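Local structure of carbon monoxide dehydrogenase (6T7J) at residues 108-113 against 239-244; 255-260 against 332-337; 275-280 against 387-392; 279-284 against 298-303; 342-347 against 366-371. The protein catalyses the oxidation of carbon monoxide to carbon dioxide, probably passing the electrons on through its iron-sulfur clusters, and is seen here with a nickel-free active-site cluster. All blocks are in the same frame, centred on the assembly; numbering follows the deposited sequence.

From the N terminus, contact 1 comes first: it closes a long, largely helical excursion by bringing helix 81-115 against the end of helix 212-242, before the others begin. The next three lie in the parallel sheet that follows and its flanking helices. Contact 2 opens at 255-260 and contact 3 at 275-280, and the two cross, since 332-337 returns to the first before 387-392 returns to the second. Contact 4, a short loop from helix 271-281 to strand 297-303, falls within the span of contact 2 and shares Glu279 and Ile280 with contact 3. Contact 5, beside the active-site cluster, lies within the span of contact 3 and joins the loops after strands 336-339 and 358-361.

Contact 1: residues 108-113 against 239-244; sequences VEVFKG and DILFGT
Phe111 and Leu241 stand at the centre of a helix-to-helix contact that is apolar throughout, their CA atoms 7.1 Å apart. Three side-chain pairs make it up. The first joins the base of the phenylalanine to a methyl group, Phe111 CB lying 4.0 Å from Leu241 CD1. In the second, the ring itself is used: its CE1 carbon reaches Ile240 CG2 at 4.0 Å, with the isoleucine branch approaching aslant. Phe111 CG is turned anti to the backbone N (chi1 170°), which carries the ring beyond Leu241 and up to Ile240. The third pair is looser, Val110 CG1 standing 4.4 Å from Leu241 CD1, and with it the leucine methyl touches two successive residues of helix 81-115.

Polar interactions lie to one side. Asp239, a residue before the apolar patch, forms salt bridges with Lys129, Arg313 and Arg527. The helix then stops at Phe242, whose ring carries Leu241 CB over its centre, and Gly243 turns the chain away with a positive phi of 101°.

The surroundings are mostly helical. Leu130 of helix 127-136 and Ala150, Leu153 and Ala154 of helix 146-162 pack on Phe111, while Val110 and Phe242 both rest on Ile272 of helix 271-281, where this helical part of the protein meets the sheet-containing part that follows.

Contact 2: residues 255-260 against 332-337; sequences GVLKED and GAVEAI
Leu257 and Lys258 run extended past Ala333 and Val334, which follow the turn at Gly332, each segment leading its chain into a strand of one parallel sheet. The strand order 3-2-1-4-5-6 is that of a Rossmann-like fold, and the strands entered here, 261-268 and 336-339, are the first and fourth, neighbours at its middle. On the second segment, Gly332 leaves helical geometry with a positive phi of 83°. Ala333 has a psi near zero, Val334 is extended, and Glu335 kinks the chain once more before the strand begins.

The apolar part of the contact is a single methyl pair, Leu257 CD2 lying 4.4 Å from Val334 CG2. The same leucine methyl is nearer to Val301, so the leucine touches a side chain of strand 297-303 as well as Val334, just ahead of strand 336-339. Lys258 contributes its backbone instead: its side chain leads away from Ala333 and makes a cation-pi interaction with Tyr261.

Although the segments share no direct hydrogen bond, Asn263 links them, its ND2 bonded to Lys258 O and to Ala333 O; the former oxygen, Lys258 O, stands 4.4 Å from Ala333 CB.

Contact 3: residues 275-280 against 387-392; sequences TKIAEI and EIVRIA
Helix-to-helix packing on one face of a Rossmann-like parallel sheet brings Ile277 and Ile280 against Ile388 and Val389. Helix 271-281 follows the first strand of the sheet and helix 381-395 the last; their local axes approach to 9.9 Å and cross at -58°. The backbones come nearest where Ile277 faces Val389.

Ile277 makes contact through the end of its long branch. Because CG1 lies anti to the carbonyl carbon and chi2 (-65°) bends the branch back, CD1 is carried over to Ile388, whose side chain it meets at about a right angle. There Ile277 CD1 rests against both arms of its partner, 4.0 Å from Ile388 CG2 and equally far from Ile388 CD1.

Val389 enters one turn further along helix 271-281. Its CG2 methyl packs 3.9 Å from Ile280 CG2, and it also rests near the backbone, with Val389 CG2 4.1 Å from Ile277 O. The other methyl of the valine is used as well: Val389 CG1 touches Ala281 CB. Beneath, Ile277 leans on Val266 and Val389 on Ile264, so both helices are seated on strand 261-268.

All four residues are buried and meet almost wholly through branched aliphatic groups, with one methyl against a backbone carbonyl, so the fit of shapes and the exclusion of water hold the helices here, while a salt bridge from Lys276 to Asp382, outside the 387-392 segment, adds a polar tie between the same two helices.

Contact 4: residues 279-284 against 298-303; sequences EIAMSE and VNVVGM
Val298 and Val300 turn different branches towards Ala281. In Val298, CG1 stands anti to the backbone N (chi1 179°), and Val298 CG1 lies 3.8 Å from Ala281 CB. In Val300, with CG1 roughly anti to the backbone N (chi1 -159°), CG2 is left anti to the carbonyl carbon and is the methyl that approaches; it comes closer still, Val300 CG2 standing 3.4 Å from Ala281 CB. The alanine methyl thus sits against two valines on the same face of one strand, at a tight distance from the second. The backbone takes part too: Ala281 O lies 3.6 Å from Val298 CB, over the root of that side chain.

This is the packing of a beta-alpha-beta crossover. Strand 261-268 leads into helices 271-281 and 284-292, and the chain returns as strand 297-303, parallel to and beside the first. Ala281 lies near the end of the first helix, where its small side chain lets the helix come down close to the sheet, the CA atoms of Ala281 and Val298 being 6.3 Å apart. Just beyond, Ser283 takes the N-cap position of helix 284-292, and Gln287 of that helix offers its OE1 to Val298 N.

Contact 5: residues 342-347 against 366-371; sequences QCIMPA and GHIPGA. With MSK (Broken Fe4S4 cluster), chain F.
The puckered ring of Pro346 meets Ile368 along its CA-CB side; the one truly flat ring, the imidazole of His367, lies outside the contact and meets the ring of His373 with the planes at about 40°. Ile368 CG2 lies 4.0 Å from Pro346 CA and 4.2 Å from Pro346 CB.

Ile368 spans two residues of the other loop. Its CG1 is anti to the carbonyl carbon and the chain continues extended (chi2 163°), which sends CD1 past the proline to Ile344. The two isoleucines cross at about a right angle, with Ile344 CG2 standing 3.7 Å from Ile368 CD1. After Ile368 the chain makes a type II beta turn, closed by Ala371 N bonding to Ile368 O at 3.1 Å and with Gly370 at positive phi.

The residue before Ile344 belongs to the active site: Cys343 SG binds iron FE4 of the broken cluster at 2.4 Å. The packing of Ile344 on Ile368 therefore adjoins a cluster ligand directly in the chain.

Both loops leave the sheet at its cluster side, after strands 336-339 and 358-361. Ile368 leans on Thr361 of the latter, Met345 and Ala347 touch helices 35-42 and 325-330, and Cys343, Ile344 and His367 make backbone hydrogen bonds to the second subunit.

Contact 1: residues 108-113 against 239-244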
# COMPACT_ATOMS: atom_id res chain seq x y z
N VAL A 108 7.41 19.15 -2.99
CA VAL A 108 7.77 19.27 -4.40
C VAL A 108 6.77 20.15 -5.13
O VAL A 108 7.14 20.97 -5.97
CB VAL A 108 7.87 17.88 -5.05
CG1 VAL A 108 7.75 17.99 -6.57
CG2 VAL A 108 9.16 17.20 -4.67
N GLU A 109 5.48 19.99 -4.82
CA GLU A 109 4.45 20.83 -5.43
C GLU A 109 4.70 22.30 -5.12
O GLU A 109 4.67 23.15 -6.01
CB GLU A 109 3.07 20.39 -4.95
CG GLU A 109 2.59 19.07 -5.55
CD GLU A 109 1.44 18.46 -4.77
OE1 GLU A 109 0.74 19.20 -4.04
OE2 GLU A 109 1.24 17.23 -4.88
N VAL A 110 4.96 22.61 -3.84
CA VAL A 110 5.20 24.01 -3.48
C VAL A 110 6.47 24.54 -4.15
O VAL A 110 6.50 25.68 -4.65
CB VAL A 110 5.26 24.18 -1.95
CG1 VAL A 110 5.63 25.61 -1.59
CG2 VAL A 110 3.92 23.80 -1.34
N PHE A 111 7.52 23.72 -4.19
CA PHE A 111 8.78 24.15 -4.79
C PHE A 111 8.63 24.41 -6.28
O PHE A 111 9.20 25.36 -6.82
CB PHE A 111 9.85 23.09 -4.52
CG PHE A 111 11.13 23.29 -5.29
CD1 PHE A 111 11.95 24.37 -5.02
CD2 PHE A 111 11.51 22.39 -6.26
CE1 PHE A 111 13.13 24.54 -5.72
CE2 PHE A 111 12.69 22.56 -6.96
CZ PHE A 111 13.50 23.64 -6.70
N LYS A 112 7.86 23.56 -6.97
CA LYS A 112 7.61 23.76 -8.39
C LYS A 112 6.76 25.01 -8.63
O LYS A 112 6.99 25.75 -9.59
CB LYS A 112 6.93 22.53 -8.99
CG LYS A 112 6.79 22.56 -10.50
CD LYS A 112 5.61 21.72 -10.95
CE LYS A 112 5.50 21.69 -12.47
NZ LYS A 112 4.18 21.15 -12.92
N GLY A 113 5.77 25.25 -7.77
CA GLY A 113 5.00 26.47 -7.88
C GLY A 113 5.85 27.72 -7.69
O GLY A 113 5.59 28.75 -8.32
N ASP A 239 15.09 22.67 2.94
CA ASP A 239 16.24 23.56 3.13
C ASP A 239 16.27 24.65 2.07
O ASP A 239 16.51 25.82 2.38
CB ASP A 239 17.54 22.75 3.11
CG ASP A 239 17.73 21.93 4.37
OD1 ASP A 239 16.91 22.07 5.31
OD2 ASP A 239 18.70 21.15 4.43
N ILE A 240 16.04 24.28 0.80
CA ILE A 240 16.08 25.26 -0.28
C ILE A 240 15.00 26.33 -0.08
O ILE A 240 15.23 27.51 -0.35
CB ILE A 240 15.94 24.55 -1.64
CG1 ILE A 240 17.23 23.81 -1.99
CG2 ILE A 240 15.57 25.54 -2.74
CD1 ILE A 240 17.04 22.69 -2.99
N LEU A 241 13.83 25.92 0.41
CA LEU A 241 12.71 26.85 0.52
C LEU A 241 12.79 27.69 1.79
O LEU A 241 12.50 28.89 1.76
CB LEU A 241 11.38 26.09 0.48
CG LEU A 241 10.82 25.72 -0.90
CD1 LEU A 241 9.84 24.56 -0.78
CD2 LEU A 241 10.15 26.92 -1.55
N PHE A 242 13.17 27.09 2.92
CA PHE A 242 13.11 27.77 4.22
C PHE A 242 14.47 27.95 4.87
O PHE A 242 14.54 28.43 6.01
CB PHE A 242 12.18 27.01 5.17
CG PHE A 242 10.83 26.71 4.59
CD1 PHE A 242 9.98 27.74 4.23
CD2 PHE A 242 10.42 25.41 4.40
CE1 PHE A 242 8.74 27.47 3.69
CE2 PHE A 242 9.18 25.13 3.87
CZ PHE A 242 8.34 26.17 3.51
N GLY A 243 15.56 27.59 4.20
CA GLY A 243 16.88 27.79 4.76
C GLY A 243 17.49 26.53 5.34
O GLY A 243 16.80 25.75 6.00
N THR A 244 18.78 26.32 5.09
CA THR A 244 19.48 25.19 5.69
C THR A 244 19.71 25.48 7.17
O THR A 244 20.22 26.55 7.52
CB THR A 244 20.81 24.94 4.99
OG1 THR A 244 20.57 24.68 3.60
CG2 THR A 244 21.53 23.75 5.61

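Contact 2: residues 255-260 against 332-337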
# COMPACT_ATOMS: atom_id res chain seq x y z
N GLY A 255 7.12 23.45 29.68
CA GLY A 255 7.24 24.74 30.33
C GLY A 255 7.28 25.92 29.38
O GLY A 255 7.29 27.06 29.85
N VAL A 256 7.30 25.66 28.07
CA VAL A 256 7.32 26.74 27.09
C VAL A 256 5.94 27.32 26.83
O VAL A 256 5.82 28.35 26.15
CB VAL A 256 7.94 26.25 25.77
CG1 VAL A 256 9.36 25.78 26.01
CG2 VAL A 256 7.10 25.13 25.17
N LEU A 257 4.88 26.69 27.34
CA LEU A 257 3.54 27.25 27.24
C LEU A 257 3.34 28.30 28.32
O LEU A 257 3.70 28.09 29.48
CB LEU A 257 2.49 26.15 27.36
CG LEU A 257 2.51 25.08 26.26
CD1 LEU A 257 1.97 23.76 26.78
CD2 LEU A 257 1.72 25.54 25.04
N LYS A 258 2.76 29.43 27.93
CA LYS A 258 2.69 30.62 28.76
C LYS A 258 1.30 30.79 29.36
O LYS A 258 0.30 30.33 28.80
CB LYS A 258 3.06 31.86 27.95
CG LYS A 258 4.52 32.28 28.05
CD LYS A 258 5.48 31.15 27.74
CE LYS A 258 6.91 31.53 28.06
NZ LYS A 258 7.32 32.79 27.38
N GLU A 259 1.25 31.46 30.52
CA GLU A 259 -0.03 31.71 31.18
C GLU A 259 -0.72 32.95 30.63
O GLU A 259 -1.95 32.96 30.47
CB GLU A 259 0.18 31.87 32.68
CG GLU A 259 0.10 30.58 33.42
CD GLU A 259 1.44 30.10 33.86
OE1 GLU A 259 2.48 30.52 33.30
OE2 GLU A 259 1.43 29.29 34.79
N ASP A 260 0.03 34.01 30.37
CA ASP A 260 -0.53 35.28 29.92
C ASP A 260 -0.41 35.48 28.42
O ASP A 260 -0.66 36.59 27.94
CB ASP A 260 0.13 36.44 30.66
CG ASP A 260 0.19 36.22 32.16
OD1 ASP A 260 -0.74 35.60 32.71
OD2 ASP A 260 1.17 36.68 32.77
N GLY A 332 -4.49 22.69 29.81
CA GLY A 332 -5.59 23.62 29.85
C GLY A 332 -5.30 24.98 29.26
O GLY A 332 -6.16 25.87 29.34
N ALA A 333 -4.13 25.17 28.65
CA ALA A 333 -3.72 26.48 28.16
C ALA A 333 -3.53 26.52 26.65
O ALA A 333 -3.00 27.51 26.13
CB ALA A 333 -2.43 26.92 28.86
N VAL A 334 -3.93 25.48 25.93
CA VAL A 334 -3.77 25.44 24.48
C VAL A 334 -5.03 26.01 23.84
O VAL A 334 -6.10 25.40 23.89
CB VAL A 334 -3.49 24.02 23.98
CG1 VAL A 334 -3.49 23.98 22.46
CG2 VAL A 334 -2.15 23.53 24.51
N GLU A 335 -4.90 27.19 23.23
CA GLU A 335 -6.03 27.78 22.53
C GLU A 335 -6.34 27.03 21.24
O GLU A 335 -7.50 26.85 20.88
CB GLU A 335 -5.75 29.25 22.23
CG GLU A 335 -6.15 30.18 23.35
CD GLU A 335 -5.28 30.02 24.58
OE1 GLU A 335 -4.06 30.27 24.49
OE2 GLU A 335 -5.82 29.65 25.65
N ALA A 336 -5.30 26.57 20.55
CA ALA A 336 -5.49 25.85 19.30
C ALA A 336 -4.27 24.98 19.02
O ALA A 336 -3.13 25.38 19.29
CB ALA A 336 -5.72 26.82 18.13
N ILE A 337 -4.53 23.79 18.49
CA ILE A 337 -3.49 22.92 17.96
C ILE A 337 -3.76 22.73 16.47
O ILE A 337 -4.85 22.29 16.08
CB ILE A 337 -3.42 21.57 18.70
CG1 ILE A 337 -2.37 20.66 18.06
CG2 ILE A 337 -4.78 20.89 18.76
CD1 ILE A 337 -1.83 19.59 19.00

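Contact 3: residues 275-280 against 387-392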
# COMPACT_ATOMS: atom_id res chain seq x y z
N THR A 275 5.79 26.79 9.18
CA THR A 275 6.61 27.99 9.06
C THR A 275 5.74 29.23 8.88
O THR A 275 5.97 30.26 9.52
CB THR A 275 7.59 27.86 7.89
OG1 THR A 275 6.87 27.57 6.68
CG2 THR A 275 8.59 26.74 8.15
N LYS A 276 4.72 29.13 8.02
CA LYS A 276 3.80 30.25 7.83
C LYS A 276 3.05 30.57 9.11
O LYS A 276 2.91 31.74 9.48
CB LYS A 276 2.82 29.93 6.70
CG LYS A 276 3.42 30.07 5.31
CD LYS A 276 4.09 31.42 5.14
CE LYS A 276 4.48 31.66 3.69
NZ LYS A 276 5.14 32.98 3.49
N ILE A 277 2.56 29.54 9.81
CA ILE A 277 1.81 29.77 11.05
C ILE A 277 2.69 30.48 12.07
O ILE A 277 2.28 31.46 12.70
CB ILE A 277 1.27 28.44 11.61
CG1 ILE A 277 0.21 27.86 10.68
CG2 ILE A 277 0.69 28.66 13.00
CD1 ILE A 277 -1.04 28.70 10.55
N ALA A 278 3.93 30.01 12.24
CA ALA A 278 4.82 30.59 13.24
C ALA A 278 5.17 32.03 12.88
O ALA A 278 5.13 32.92 13.74
CB ALA A 278 6.09 29.74 13.37
N GLU A 279 5.52 32.28 11.61
CA GLU A 279 5.88 33.63 11.20
C GLU A 279 4.71 34.59 11.35
O GLU A 279 4.87 35.72 11.81
CB GLU A 279 6.40 33.63 9.77
CG GLU A 279 7.85 33.20 9.64
CD GLU A 279 8.22 32.76 8.24
OE1 GLU A 279 9.03 31.82 8.11
OE2 GLU A 279 7.69 33.34 7.27
N ILE A 280 3.50 34.14 10.98
CA ILE A 280 2.33 35.01 11.10
C ILE A 280 2.01 35.29 12.56
O ILE A 280 1.75 36.44 12.93
CB ILE A 280 1.13 34.37 10.37
CG1 ILE A 280 1.29 34.50 8.85
CG2 ILE A 280 -0.18 34.99 10.84
CD1 ILE A 280 1.20 35.93 8.35
N GLU A 387 -5.98 33.86 9.40
CA GLU A 387 -7.28 33.42 9.88
C GLU A 387 -7.14 32.43 11.04
O GLU A 387 -7.85 32.53 12.05
CB GLU A 387 -8.06 32.81 8.72
CG GLU A 387 -9.36 32.12 9.08
CD GLU A 387 -9.90 31.30 7.93
OE1 GLU A 387 -9.20 31.19 6.90
OE2 GLU A 387 -11.03 30.78 8.04
N ILE A 388 -6.21 31.48 10.91
CA ILE A 388 -6.03 30.45 11.94
C ILE A 388 -5.54 31.07 13.24
O ILE A 388 -6.08 30.80 14.33
CB ILE A 388 -5.07 29.37 11.43
CG1 ILE A 388 -5.77 28.47 10.40
CG2 ILE A 388 -4.51 28.56 12.58
CD1 ILE A 388 -4.82 27.69 9.52
N VAL A 389 -4.50 31.91 13.16
CA VAL A 389 -3.98 32.56 14.36
C VAL A 389 -5.04 33.44 14.99
O VAL A 389 -5.13 33.54 16.22
CB VAL A 389 -2.70 33.36 14.02
CG1 VAL A 389 -2.17 34.06 15.25
CG2 VAL A 389 -1.64 32.45 13.43
N ARG A 390 -5.88 34.07 14.17
CA ARG A 390 -6.96 34.90 14.71
C ARG A 390 -7.97 34.05 15.47
O ARG A 390 -8.45 34.46 16.53
CB ARG A 390 -7.66 35.66 13.58
CG ARG A 390 -6.97 36.96 13.21
CD ARG A 390 -7.86 37.87 12.40
NE ARG A 390 -7.06 38.77 11.57
CZ ARG A 390 -6.90 38.63 10.26
NH1 ARG A 390 -6.15 39.50 9.59
NH2 ARG A 390 -7.48 37.63 9.62
N ILE A 391 -8.30 32.87 14.94
CA ILE A 391 -9.23 32.00 15.65
C ILE A 391 -8.66 31.60 17.01
O ILE A 391 -9.36 31.59 18.03
CB ILE A 391 -9.58 30.77 14.79
CG1 ILE A 391 -10.37 31.22 13.56
CG2 ILE A 391 -10.36 29.75 15.59
CD1 ILE A 391 -10.61 30.14 12.55
N ALA A 392 -7.36 31.28 17.05
CA ALA A 392 -6.73 30.95 18.33
C ALA A 392 -6.79 32.12 19.30
O ALA A 392 -7.16 31.97 20.48
CB ALA A 392 -5.29 30.50 18.10

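Contact 4: residues 279-284 against 298-303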
# COMPACT_ATOMS: atom_id res chain seq x y z
N GLU A 279 5.52 32.28 11.61
CA GLU A 279 5.88 33.63 11.20
C GLU A 279 4.71 34.59 11.35
O GLU A 279 4.87 35.72 11.81
CB GLU A 279 6.40 33.63 9.77
CG GLU A 279 7.85 33.20 9.64
CD GLU A 279 8.22 32.76 8.24
OE1 GLU A 279 9.03 31.82 8.11
OE2 GLU A 279 7.69 33.34 7.27
N ILE A 280 3.50 34.14 10.98
CA ILE A 280 2.33 35.01 11.10
C ILE A 280 2.01 35.29 12.56
O ILE A 280 1.75 36.44 12.93
CB ILE A 280 1.13 34.37 10.37
CG1 ILE A 280 1.29 34.50 8.85
CG2 ILE A 280 -0.18 34.99 10.84
CD1 ILE A 280 1.20 35.93 8.35
N ALA A 281 2.05 34.27 13.41
CA ALA A 281 1.63 34.46 14.79
C ALA A 281 2.66 35.24 15.60
O ALA A 281 2.28 35.96 16.54
CB ALA A 281 1.35 33.10 15.44
N MET A 282 3.94 35.11 15.28
CA MET A 282 4.94 35.94 15.94
C MET A 282 5.15 37.28 15.24
O MET A 282 6.01 38.06 15.67
CB MET A 282 6.27 35.18 16.07
CG MET A 282 7.16 35.15 14.84
SD MET A 282 8.55 34.02 15.09
CE MET A 282 9.78 34.72 13.99
N SER A 283 4.39 37.56 14.19
CA SER A 283 4.33 38.91 13.66
C SER A 283 3.65 39.84 14.67
O SER A 283 2.87 39.40 15.52
CB SER A 283 3.57 38.94 12.33
OG SER A 283 2.17 38.81 12.54
N GLU A 284 3.97 41.13 14.58
CA GLU A 284 3.47 42.08 15.57
C GLU A 284 1.98 42.35 15.42
O GLU A 284 1.33 42.75 16.40
CB GLU A 284 4.26 43.38 15.47
CG GLU A 284 4.02 44.34 16.62
CD GLU A 284 3.35 45.61 16.15
OE1 GLU A 284 3.82 46.22 15.18
OE2 GLU A 284 2.36 46.01 16.77
N VAL A 298 1.36 36.36 21.63
CA VAL A 298 1.11 35.04 21.07
C VAL A 298 2.40 34.23 21.12
O VAL A 298 3.44 34.67 20.60
CB VAL A 298 0.58 35.10 19.63
CG1 VAL A 298 0.36 33.70 19.09
CG2 VAL A 298 -0.71 35.89 19.58
N ASN A 299 2.34 33.06 21.74
CA ASN A 299 3.45 32.13 21.88
C ASN A 299 3.11 30.88 21.07
O ASN A 299 2.13 30.19 21.37
CB ASN A 299 3.69 31.80 23.35
CG ASN A 299 4.68 30.68 23.56
OD1 ASN A 299 5.78 30.69 23.00
ND2 ASN A 299 4.31 29.71 24.38
N VAL A 300 3.91 30.61 20.04
CA VAL A 300 3.73 29.42 19.21
C VAL A 300 4.79 28.40 19.60
O VAL A 300 5.99 28.70 19.59
CB VAL A 300 3.82 29.76 17.72
CG1 VAL A 300 3.13 28.68 16.89
CG2 VAL A 300 3.19 31.10 17.47
N VAL A 301 4.33 27.20 19.93
CA VAL A 301 5.20 26.09 20.28
C VAL A 301 4.95 24.97 19.29
O VAL A 301 3.91 24.91 18.62
CB VAL A 301 4.96 25.62 21.73
CG1 VAL A 301 5.09 26.79 22.68
CG2 VAL A 301 3.59 24.98 21.85
N GLY A 302 5.93 24.07 19.18
CA GLY A 302 5.82 22.97 18.24
C GLY A 302 5.82 21.61 18.90
O GLY A 302 6.33 21.46 20.02
N MET A 303 5.25 20.62 18.23
CA MET A 303 5.28 19.25 18.70
C MET A 303 5.61 18.33 17.53
O MET A 303 5.23 18.61 16.38
CB MET A 303 3.95 18.83 19.33
CG MET A 303 3.62 19.55 20.63
SD MET A 303 2.42 18.66 21.64
CE MET A 303 3.51 17.63 22.62

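Contact 5: residues 342-347 against 366-371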
# COMPACT_ATOMS: atom_id res chain seq x y z
N GLN A 342 0.07 12.77 9.83
CA GLN A 342 1.06 11.85 10.40
C GLN A 342 1.21 12.01 11.91
O GLN A 342 1.59 13.07 12.41
CB GLN A 342 2.41 12.00 9.70
CG GLN A 342 2.42 11.49 8.28
CD GLN A 342 3.70 11.81 7.54
OE1 GLN A 342 4.77 11.89 8.15
NE2 GLN A 342 3.60 12.00 6.23
N CYS A 343 0.90 10.93 12.64
CA CYS A 343 1.05 10.83 14.09
C CYS A 343 0.20 11.86 14.84
O CYS A 343 0.52 12.25 15.96
CB CYS A 343 2.52 10.96 14.51
SG CYS A 343 3.63 9.78 13.70
N ILE A 344 -0.90 12.30 14.22
CA ILE A 344 -1.91 13.10 14.90
C ILE A 344 -2.90 12.13 15.52
O ILE A 344 -3.76 11.58 14.82
CB ILE A 344 -2.60 14.09 13.95
CG1 ILE A 344 -1.57 14.83 13.09
CG2 ILE A 344 -3.47 15.05 14.74
CD1 ILE A 344 -0.60 15.68 13.89
N MET A 345 -2.79 11.90 16.82
CA MET A 345 -3.72 11.04 17.52
C MET A 345 -5.14 11.56 17.32
O MET A 345 -5.41 12.72 17.64
CB MET A 345 -3.41 10.99 19.01
CG MET A 345 -2.15 10.23 19.38
SD MET A 345 -2.02 10.05 21.18
CE MET A 345 -0.35 9.42 21.34
N PRO A 346 -6.07 10.75 16.79
CA PRO A 346 -7.47 11.19 16.76
C PRO A 346 -7.99 11.56 18.14
O PRO A 346 -8.83 12.47 18.27
CB PRO A 346 -8.21 9.97 16.18
CG PRO A 346 -7.15 9.22 15.41
CD PRO A 346 -5.87 9.43 16.16
N ALA A 347 -7.48 10.90 19.18
CA ALA A 347 -7.92 11.15 20.55
C ALA A 347 -7.74 12.61 20.95
O ALA A 347 -8.46 13.09 21.84
CB ALA A 347 -7.17 10.25 21.52
N GLY A 366 -5.60 14.78 5.98
CA GLY A 366 -5.63 14.63 7.42
C GLY A 366 -6.92 15.12 8.04
O GLY A 366 -6.96 16.19 8.65
N HIS A 367 -7.99 14.34 7.90
CA HIS A 367 -9.28 14.67 8.48
C HIS A 367 -9.47 13.89 9.78
O HIS A 367 -9.10 12.71 9.87
CB HIS A 367 -10.42 14.35 7.51
CG HIS A 367 -10.37 15.15 6.25
ND1 HIS A 367 -10.95 16.40 6.13
CD2 HIS A 367 -9.83 14.87 5.04
CE1 HIS A 367 -10.76 16.86 4.90
NE2 HIS A 367 -10.08 15.95 4.22
N ILE A 368 -10.04 14.56 10.78
CA ILE A 368 -10.37 13.94 12.05
C ILE A 368 -11.79 14.37 12.42
O ILE A 368 -12.04 15.57 12.57
CB ILE A 368 -9.39 14.32 13.18
CG1 ILE A 368 -7.94 14.13 12.72
CG2 ILE A 368 -9.66 13.50 14.42
CD1 ILE A 368 -6.93 14.85 13.58
N PRO A 369 -12.74 13.45 12.55
CA PRO A 369 -14.12 13.86 12.88
C PRO A 369 -14.18 14.60 14.20
O PRO A 369 -13.59 14.19 15.20
CB PRO A 369 -14.87 12.52 12.94
CG PRO A 369 -14.07 11.60 12.07
CD PRO A 369 -12.64 12.01 12.28
N GLY A 370 -14.91 15.72 14.20
CA GLY A 370 -15.01 16.59 15.34
C GLY A 370 -14.08 17.79 15.30
O GLY A 370 -14.33 18.78 16.00
N ALA A 371 -13.02 17.73 14.50
CA ALA A 371 -12.11 18.85 14.36
C ALA A 371 -12.74 19.93 13.47
O ALA A 371 -13.78 19.73 12.85
CB ALA A 371 -10.78 18.39 13.77
S1 MSK F . 6.65 12.35 14.72
S3 MSK F . 7.18 9.20 13.37
S4 MSK F . 6.10 9.47 16.61
S5 MSK F . 9.17 10.58 15.50
FE1 MSK F . 7.77 12.44 12.76
FE2 MSK F . 7.46 11.18 16.56
FE3 MSK F . 7.77 8.70 15.46
FE4 MSK F . 5.72 10.28 14.66